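Local coordinates for Alpha/beta hydrolase (Pseudomonas aeruginosa PAO1, PDB 4R1D), which probably acts as a lipase of the alpha/beta-hydrolase family, a calcium-binding type VI secretion effector (Tle4) that is held in check by its immunity protein Tli4, at residues A[288-296]-A[375-383]; A[333-344]-A[440-448]. One frame throughout, in Å; residues are numbered along the deposited sequence.

Contact 1. Residues A[288-296]-A[375-383]; sequences STIYHHMRC and WYGLVPEQN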
# COMPACT_ATOMS: atom_id res chain seq x y z
N SER A 288 -0.37 11.23 -14.22
CA SER A 288 -0.42 10.40 -15.42
C SER A 288 0.54 9.19 -15.36
O SER A 288 0.42 8.25 -16.15
CB SER A 288 -0.13 11.25 -16.67
OG SER A 288 1.08 11.97 -16.50
N THR A 289 1.50 9.20 -14.43
CA THR A 289 2.39 8.05 -14.35
C THR A 289 1.63 6.75 -14.09
O THR A 289 2.09 5.69 -14.51
CB THR A 289 3.51 8.20 -13.28
OG1 THR A 289 2.93 8.25 -11.97
CG2 THR A 289 4.35 9.45 -13.55
N ILE A 290 0.48 6.81 -13.43
CA ILE A 290 -0.26 5.58 -13.13
C ILE A 290 -0.65 4.86 -14.41
O ILE A 290 -0.69 3.63 -14.46
CB ILE A 290 -1.52 5.82 -12.24
CG1 ILE A 290 -2.08 4.48 -11.74
CG2 ILE A 290 -2.59 6.58 -12.99
CD1 ILE A 290 -3.37 4.63 -10.94
N TYR A 291 -0.92 5.63 -15.47
CA TYR A 291 -1.23 5.01 -16.75
C TYR A 291 0.00 4.30 -17.31
O TYR A 291 -0.08 3.18 -17.77
CB TYR A 291 -1.74 6.07 -17.73
CG TYR A 291 -2.22 5.51 -19.05
CD1 TYR A 291 -1.30 5.17 -20.04
CD2 TYR A 291 -3.57 5.36 -19.32
CE1 TYR A 291 -1.71 4.68 -21.24
CE2 TYR A 291 -4.00 4.86 -20.54
CZ TYR A 291 -3.06 4.53 -21.50
OH TYR A 291 -3.45 4.02 -22.72
N HIS A 292 1.16 4.96 -17.28
CA HIS A 292 2.37 4.31 -17.75
C HIS A 292 2.58 2.99 -17.03
O HIS A 292 2.80 1.95 -17.65
CB HIS A 292 3.61 5.19 -17.52
CG HIS A 292 4.89 4.45 -17.76
ND1 HIS A 292 5.48 3.67 -16.79
CD2 HIS A 292 5.67 4.34 -18.86
CE1 HIS A 292 6.58 3.12 -17.28
NE2 HIS A 292 6.72 3.51 -18.54
N HIS A 293 2.52 3.04 -15.70
CA HIS A 293 2.85 1.86 -14.90
C HIS A 293 1.88 0.71 -15.12
O HIS A 293 2.31 -0.44 -15.22
CB HIS A 293 2.96 2.24 -13.42
CG HIS A 293 3.99 3.30 -13.18
ND1 HIS A 293 4.00 4.09 -12.04
CD2 HIS A 293 5.02 3.72 -13.94
CE1 HIS A 293 5.01 4.94 -12.11
NE2 HIS A 293 5.64 4.74 -13.26
N MET A 294 0.58 1.01 -15.22
CA MET A 294 -0.42 -0.02 -15.44
C MET A 294 -0.33 -0.63 -16.84
O MET A 294 -0.69 -1.78 -17.03
CB MET A 294 -1.83 0.52 -15.17
CG MET A 294 -2.08 0.80 -13.69
SD MET A 294 -3.78 1.27 -13.35
CE MET A 294 -4.55 -0.34 -13.52
N ARG A 295 0.14 0.14 -17.81
CA ARG A 295 0.25 -0.40 -19.16
C ARG A 295 1.63 -0.97 -19.50
O ARG A 295 1.74 -1.80 -20.41
CB ARG A 295 -0.18 0.65 -20.21
CG ARG A 295 -1.65 1.05 -20.17
CD ARG A 295 -2.55 -0.14 -20.37
NE ARG A 295 -2.26 -0.83 -21.63
CZ ARG A 295 -2.81 -0.51 -22.79
NH1 ARG A 295 -3.69 0.48 -22.87
NH2 ARG A 295 -2.49 -1.19 -23.89
N CYS A 296 2.67 -0.57 -18.77
CA CYS A 296 4.05 -0.93 -19.14
C CYS A 296 4.88 -1.58 -18.04
O CYS A 296 5.99 -2.04 -18.31
CB CYS A 296 4.83 0.29 -19.61
SG CYS A 296 4.06 1.27 -20.91
N TRP A 375 -8.05 -0.57 -26.83
CA TRP A 375 -6.60 -0.68 -26.71
C TRP A 375 -5.92 0.46 -25.93
O TRP A 375 -4.85 0.25 -25.36
CB TRP A 375 -5.94 -0.81 -28.09
CG TRP A 375 -5.95 0.45 -28.89
CD1 TRP A 375 -6.95 0.89 -29.71
CD2 TRP A 375 -4.92 1.45 -28.94
NE1 TRP A 375 -6.61 2.10 -30.27
CE2 TRP A 375 -5.36 2.46 -29.82
CE3 TRP A 375 -3.67 1.58 -28.33
CZ2 TRP A 375 -4.60 3.59 -30.11
CZ3 TRP A 375 -2.90 2.70 -28.63
CH2 TRP A 375 -3.37 3.69 -29.50
N TYR A 376 -6.51 1.65 -25.90
CA TYR A 376 -5.85 2.77 -25.24
C TYR A 376 -6.38 3.01 -23.83
O TYR A 376 -5.98 3.96 -23.17
CB TYR A 376 -5.87 4.07 -26.08
CG TYR A 376 -7.24 4.68 -26.31
CD1 TYR A 376 -7.78 5.60 -25.42
CD2 TYR A 376 -8.00 4.32 -27.43
CE1 TYR A 376 -9.04 6.16 -25.63
CE2 TYR A 376 -9.25 4.87 -27.64
CZ TYR A 376 -9.77 5.78 -26.75
OH TYR A 376 -11.01 6.33 -26.97
N GLY A 377 -7.28 2.14 -23.38
CA GLY A 377 -7.86 2.27 -22.05
C GLY A 377 -6.87 1.90 -20.97
O GLY A 377 -5.82 1.33 -21.25
N LEU A 378 -7.19 2.24 -19.72
CA LEU A 378 -6.29 1.96 -18.60
C LEU A 378 -6.12 0.46 -18.40
O LEU A 378 -5.01 -0.03 -18.15
CB LEU A 378 -6.86 2.57 -17.33
CG LEU A 378 -5.93 2.48 -16.12
CD1 LEU A 378 -4.68 3.32 -16.36
CD2 LEU A 378 -6.69 2.97 -14.88
N VAL A 379 -7.23 -0.26 -18.48
CA VAL A 379 -7.22 -1.72 -18.48
C VAL A 379 -7.92 -2.24 -19.73
O VAL A 379 -9.10 -2.57 -19.70
CB VAL A 379 -7.88 -2.29 -17.22
CG1 VAL A 379 -7.70 -3.81 -17.18
CG2 VAL A 379 -7.29 -1.65 -15.99
N PRO A 380 -7.17 -2.30 -20.84
CA PRO A 380 -7.74 -2.82 -22.09
C PRO A 380 -8.21 -4.25 -21.87
O PRO A 380 -7.83 -4.92 -20.89
CB PRO A 380 -6.56 -2.79 -23.05
CG PRO A 380 -5.34 -2.80 -22.18
CD PRO A 380 -5.73 -2.01 -20.96
N GLU A 381 -9.04 -4.72 -22.78
CA GLU A 381 -9.59 -6.07 -22.69
C GLU A 381 -8.49 -7.11 -22.50
O GLU A 381 -8.65 -8.08 -21.75
CB GLU A 381 -10.41 -6.38 -23.95
CG GLU A 381 -11.36 -7.54 -23.77
CD GLU A 381 -12.39 -7.27 -22.68
OE1 GLU A 381 -13.26 -6.40 -22.89
OE2 GLU A 381 -12.31 -7.91 -21.61
N GLN A 382 -7.35 -6.91 -23.16
CA GLN A 382 -6.26 -7.86 -23.07
C GLN A 382 -5.78 -8.03 -21.62
O GLN A 382 -5.13 -9.02 -21.30
CB GLN A 382 -5.07 -7.43 -23.93
CG GLN A 382 -4.48 -6.08 -23.53
CD GLN A 382 -3.08 -5.89 -24.05
OE1 GLN A 382 -2.86 -5.64 -25.24
NE2 GLN A 382 -2.10 -6.01 -23.16
N ASN A 383 -6.09 -7.06 -20.77
CA ASN A 383 -5.57 -7.06 -19.40
C ASN A 383 -6.63 -7.37 -18.34
O ASN A 383 -6.35 -7.33 -17.14
CB ASN A 383 -4.87 -5.73 -19.07
CG ASN A 383 -3.53 -5.59 -19.77
OD1 ASN A 383 -3.02 -6.55 -20.36
ND2 ASN A 383 -2.94 -4.39 -19.71
O HOH W 1 -3.94 -2.58 -17.63
O HOH W 2 -0.59 -3.18 -21.46

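Contact 2. Residues A[333-344]-A[440-448]; sequences REGRPWLFLCDA and WRDLIWKGD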
# COMPACT_ATOMS: atom_id res chain seq x y z
N ARG A 333 -4.59 19.16 -14.70
CA ARG A 333 -4.16 19.87 -15.91
C ARG A 333 -5.27 20.80 -16.39
O ARG A 333 -5.44 21.04 -17.59
CB ARG A 333 -3.77 18.85 -16.98
CG ARG A 333 -2.85 19.37 -18.09
CD ARG A 333 -2.18 18.21 -18.81
NE ARG A 333 -1.42 18.64 -19.98
CZ ARG A 333 -0.57 17.86 -20.63
NH1 ARG A 333 -0.32 16.61 -20.21
NH2 ARG A 333 0.05 18.34 -21.70
N GLU A 334 -6.03 21.34 -15.43
CA GLU A 334 -7.14 22.24 -15.72
C GLU A 334 -8.10 21.66 -16.76
O GLU A 334 -8.66 22.38 -17.58
CB GLU A 334 -6.61 23.62 -16.17
CG GLU A 334 -5.74 24.35 -15.12
CD GLU A 334 -5.01 25.58 -15.67
OE1 GLU A 334 -4.42 25.48 -16.77
OE2 GLU A 334 -5.02 26.64 -15.00
N GLY A 335 -8.27 20.34 -16.72
CA GLY A 335 -9.20 19.65 -17.61
C GLY A 335 -8.66 19.33 -18.99
O GLY A 335 -9.36 18.72 -19.80
N ARG A 336 -7.42 19.71 -19.27
CA ARG A 336 -6.84 19.44 -20.59
C ARG A 336 -6.36 17.99 -20.73
O ARG A 336 -6.13 17.31 -19.73
CB ARG A 336 -5.72 20.42 -20.91
CG ARG A 336 -6.20 21.85 -21.12
CD ARG A 336 -5.08 22.77 -21.56
NE ARG A 336 -4.03 22.83 -20.55
CZ ARG A 336 -4.07 23.62 -19.48
NH1 ARG A 336 -5.10 24.43 -19.30
NH2 ARG A 336 -3.08 23.60 -18.60
N PRO A 337 -6.23 17.52 -21.97
CA PRO A 337 -5.77 16.14 -22.20
C PRO A 337 -4.32 15.89 -21.83
O PRO A 337 -3.49 16.81 -21.83
CB PRO A 337 -5.97 15.96 -23.71
CG PRO A 337 -5.89 17.35 -24.28
CD PRO A 337 -6.56 18.21 -23.23
N TRP A 338 -4.02 14.64 -21.50
CA TRP A 338 -2.67 14.21 -21.16
C TRP A 338 -2.31 12.90 -21.84
O TRP A 338 -1.18 12.45 -21.76
CB TRP A 338 -2.53 14.09 -19.64
CG TRP A 338 -3.59 13.26 -18.95
CD1 TRP A 338 -4.73 13.72 -18.37
CD2 TRP A 338 -3.58 11.84 -18.76
NE1 TRP A 338 -5.44 12.68 -17.82
CE2 TRP A 338 -4.76 11.52 -18.05
CE3 TRP A 338 -2.70 10.82 -19.12
CZ2 TRP A 338 -5.08 10.20 -17.69
CZ3 TRP A 338 -3.03 9.51 -18.76
CH2 TRP A 338 -4.20 9.22 -18.05
N LEU A 339 -3.27 12.28 -22.51
CA LEU A 339 -3.02 11.01 -23.16
C LEU A 339 -3.19 11.24 -24.64
O LEU A 339 -4.30 11.52 -25.10
CB LEU A 339 -4.02 9.95 -22.69
CG LEU A 339 -3.96 8.59 -23.41
CD1 LEU A 339 -2.63 7.89 -23.19
CD2 LEU A 339 -5.11 7.68 -22.97
N PHE A 340 -2.10 11.13 -25.39
CA PHE A 340 -2.09 11.53 -26.79
C PHE A 340 -1.80 10.37 -27.73
O PHE A 340 -0.82 9.64 -27.56
CB PHE A 340 -1.05 12.63 -27.02
CG PHE A 340 -1.21 13.81 -26.11
CD1 PHE A 340 -2.10 14.83 -26.42
CD2 PHE A 340 -0.47 13.91 -24.94
CE1 PHE A 340 -2.24 15.92 -25.59
CE2 PHE A 340 -0.60 14.99 -24.10
CZ PHE A 340 -1.49 16.01 -24.42
N LEU A 341 -2.64 10.22 -28.75
CA LEU A 341 -2.41 9.23 -29.78
C LEU A 341 -1.88 9.96 -31.01
O LEU A 341 -2.60 10.76 -31.61
CB LEU A 341 -3.73 8.52 -30.12
CG LEU A 341 -4.17 7.31 -29.28
CD1 LEU A 341 -3.78 7.40 -27.81
CD2 LEU A 341 -5.66 7.06 -29.44
N CYS A 342 -0.62 9.70 -31.36
CA CYS A 342 0.07 10.46 -32.41
C CYS A 342 0.56 9.56 -33.53
O CYS A 342 0.72 8.35 -33.34
CB CYS A 342 1.28 11.19 -31.82
SG CYS A 342 0.90 12.34 -30.48
N ASP A 343 0.81 10.16 -34.69
CA ASP A 343 1.37 9.41 -35.80
C ASP A 343 2.90 9.41 -35.74
O ASP A 343 3.49 9.98 -34.81
CB ASP A 343 0.87 9.96 -37.15
CG ASP A 343 1.31 11.39 -37.42
OD1 ASP A 343 2.33 11.85 -36.87
OD2 ASP A 343 0.63 12.08 -38.22
N ALA A 344 3.54 8.77 -36.72
CA ALA A 344 5.00 8.66 -36.77
C ALA A 344 5.72 10.00 -36.73
O ALA A 344 6.86 10.09 -36.28
CB ALA A 344 5.42 7.86 -38.00
N TRP A 440 6.49 11.27 -17.30
CA TRP A 440 5.37 10.78 -18.11
C TRP A 440 4.25 11.80 -18.20
O TRP A 440 3.06 11.45 -18.29
CB TRP A 440 4.86 9.43 -17.56
CG TRP A 440 5.93 8.41 -17.62
CD1 TRP A 440 6.64 7.90 -16.57
CD2 TRP A 440 6.47 7.81 -18.80
NE1 TRP A 440 7.58 7.01 -17.03
CE2 TRP A 440 7.49 6.93 -18.39
CE3 TRP A 440 6.18 7.93 -20.16
CZ2 TRP A 440 8.23 6.18 -19.30
CZ3 TRP A 440 6.91 7.18 -21.06
CH2 TRP A 440 7.93 6.32 -20.63
N ARG A 441 4.63 13.08 -18.22
CA ARG A 441 3.66 14.16 -18.15
C ARG A 441 2.76 14.16 -19.40
O ARG A 441 1.55 14.37 -19.30
CB ARG A 441 4.37 15.49 -17.97
CG ARG A 441 3.43 16.67 -17.78
CD ARG A 441 3.16 17.41 -19.11
NE ARG A 441 2.24 18.51 -18.87
CZ ARG A 441 2.25 19.68 -19.51
NH1 ARG A 441 3.15 19.93 -20.45
NH2 ARG A 441 1.36 20.60 -19.18
N ASP A 442 3.36 13.96 -20.57
CA ASP A 442 2.59 13.69 -21.77
C ASP A 442 2.70 12.21 -22.03
O ASP A 442 3.80 11.70 -22.24
CB ASP A 442 3.13 14.45 -22.98
CG ASP A 442 2.93 15.94 -22.86
OD1 ASP A 442 1.98 16.36 -22.18
OD2 ASP A 442 3.73 16.70 -23.45
N LEU A 443 1.57 11.51 -21.97
CA LEU A 443 1.57 10.09 -22.17
C LEU A 443 1.25 9.90 -23.64
O LEU A 443 0.13 10.15 -24.07
CB LEU A 443 0.51 9.44 -21.29
CG LEU A 443 0.69 7.96 -20.95
CD1 LEU A 443 0.93 7.14 -22.21
CD2 LEU A 443 1.83 7.79 -19.98
N ILE A 444 2.24 9.46 -24.41
CA ILE A 444 2.11 9.42 -25.86
C ILE A 444 2.22 8.02 -26.44
O ILE A 444 3.20 7.31 -26.22
CB ILE A 444 3.20 10.27 -26.54
CG1 ILE A 444 3.11 11.73 -26.06
CG2 ILE A 444 3.09 10.18 -28.06
CD1 ILE A 444 4.46 12.47 -26.14
N TRP A 445 1.19 7.61 -27.19
CA TRP A 445 1.25 6.39 -27.98
C TRP A 445 1.55 6.86 -29.39
O TRP A 445 0.74 7.56 -30.00
CB TRP A 445 -0.12 5.71 -28.01
CG TRP A 445 -0.49 4.88 -26.82
CD1 TRP A 445 -1.37 5.21 -25.83
CD2 TRP A 445 -0.05 3.55 -26.54
NE1 TRP A 445 -1.50 4.17 -24.94
CE2 TRP A 445 -0.69 3.14 -25.35
CE3 TRP A 445 0.83 2.66 -27.17
CZ2 TRP A 445 -0.48 1.88 -24.78
CZ3 TRP A 445 1.03 1.41 -26.61
CH2 TRP A 445 0.39 1.04 -25.41
N LYS A 446 2.71 6.48 -29.90
CA LYS A 446 3.11 6.92 -31.24
C LYS A 446 3.08 5.73 -32.19
O LYS A 446 3.67 4.69 -31.92
CB LYS A 446 4.51 7.53 -31.17
CG LYS A 446 5.02 8.05 -32.50
CD LYS A 446 6.45 8.53 -32.38
CE LYS A 446 6.52 9.94 -31.84
NZ LYS A 446 7.85 10.57 -32.12
N GLY A 447 2.37 5.88 -33.31
CA GLY A 447 2.23 4.79 -34.26
C GLY A 447 0.87 4.78 -34.92
O GLY A 447 0.08 5.70 -34.74
N ASP A 448 0.58 3.73 -35.68
CA ASP A 448 -0.65 3.64 -36.45
C ASP A 448 -1.65 2.68 -35.80
O ASP A 448 -1.45 1.48 -35.80
CB ASP A 448 -0.34 3.19 -37.88
CG ASP A 448 -1.59 2.93 -38.70
OD1 ASP A 448 -2.64 3.52 -38.38
OD2 ASP A 448 -1.52 2.13 -39.65

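Contact 1. Residues A[288-296]-A[375-383]
Arg295, near the C-terminal end of helix 289-296, reaches into the loop 375-383 and uses its guanidinium to collect backbone carbonyls. Arg295 NH1 donates to Trp375 O at 2.8 Å, which lies close to the guanidinium plane, and more weakly to Gly377 O; NH2 adds a weak second bond to Trp375 O. Bends at chi2 (-59°) and chi3 (-57°) fold the chain back so that the flat group lies against the Pro380 ring, whose CG sits over its centre, 3.5 Å from Arg295 CZ. A proline suits this place, since its compact, rigid ring gives the cation an apolar cover over one face, while Asp461 beyond the loop pairs with NH2 in a salt bridge. One helical turn earlier, Tyr291 swings its ring across, CG trans to the backbone N (chi1 -174°), and its OH donates to Tyr376 O at 2.6 Å, lying above the carbonyl plane rather than in it. The tight apolar part is Leu378: CD1 packs on Tyr291 CD2, and CD2 meets Met294 SD at 3.7 Å. The flexible Met294 thioether lays CE against Val379 CG2, 3.9 Å away. Toward Asn383 the fit is looser and runs through two waters: one links Leu378 O to Asn383 ND2 and weakly to Met294 O, while the other accepts from Arg295 NE and Asn383 ND2. The whole is a helix-to-loop junction in which side chains from one helical face tie down the irregular segment between helices 365-370 and 400-421, outside the central parallel sheet of the alpha/beta-hydrolase fold.

Contact 2. Residues A[333-344]-A[440-448]
A pair of parallel strands, 339-342 and 443-446, forms the middle of a small mixed four-stranded sheet, with an arginine-aspartate network at the N-terminal end of this parallel pair. Phe340 N donates to Leu443 O at 2.8 Å and Phe340 O accepts from Trp445 N; Cys342 N continues the pattern to Trp445 O at 2.9 Å. Leu339 CD1 lies beside Leu443 CD1 at 3.8 Å, and Leu341 CD1 packs on Trp445 CD1, so branched and aromatic side chains make one apolar face, packed against helix 289-296 and, at Leu341, loop 375-383. On the other face Cys342 SG, a small apolar group, packs on Ile444 CG2. Where the strand begins, Trp338 and Leu339 both face Tyr359 of the adjoining strand in a classic beta bulge. Before it, the extended Arg333 grips Asp442 OD1 end-on with NH1 and NH2, the latter at 2.8 Å on the syn lone pair. Its guanidinium also stacks on that of Arg441, planes 9° apart and centres 3.5 Å apart, while Pro337 O lies over the opposite face. Asp442 and, outside the segments, Asp490 and Asp503 probably offset the paired positive charges. Phe340 CE2 rests 3.5 Å from Asp442 OD1, with ring and carboxylate planes nearly perpendicular.

The two contacts lie side by side, centres about 13 Å apart, and their segments alternate along the chain: 288-296, 333-344, 375-383, 440-448. Helix 289-296 of contact 1 lies on the face of the mixed sheet that carries Leu339, Leu443 and Trp445 in contact 2. Tyr291 joins them: its OH probably hydrogen-bonds Trp445 NE1 at 3.0 Å, and its ring packs on Leu443. Ser288 OG probably bonds Trp440 O at 2.7 Å, and Trp440 stacks on His292. Interleaved chain segments thus build one compact unit in which helix and loop pack on the small sheet, apart from the six-stranded parallel sheet and away from the calcium site.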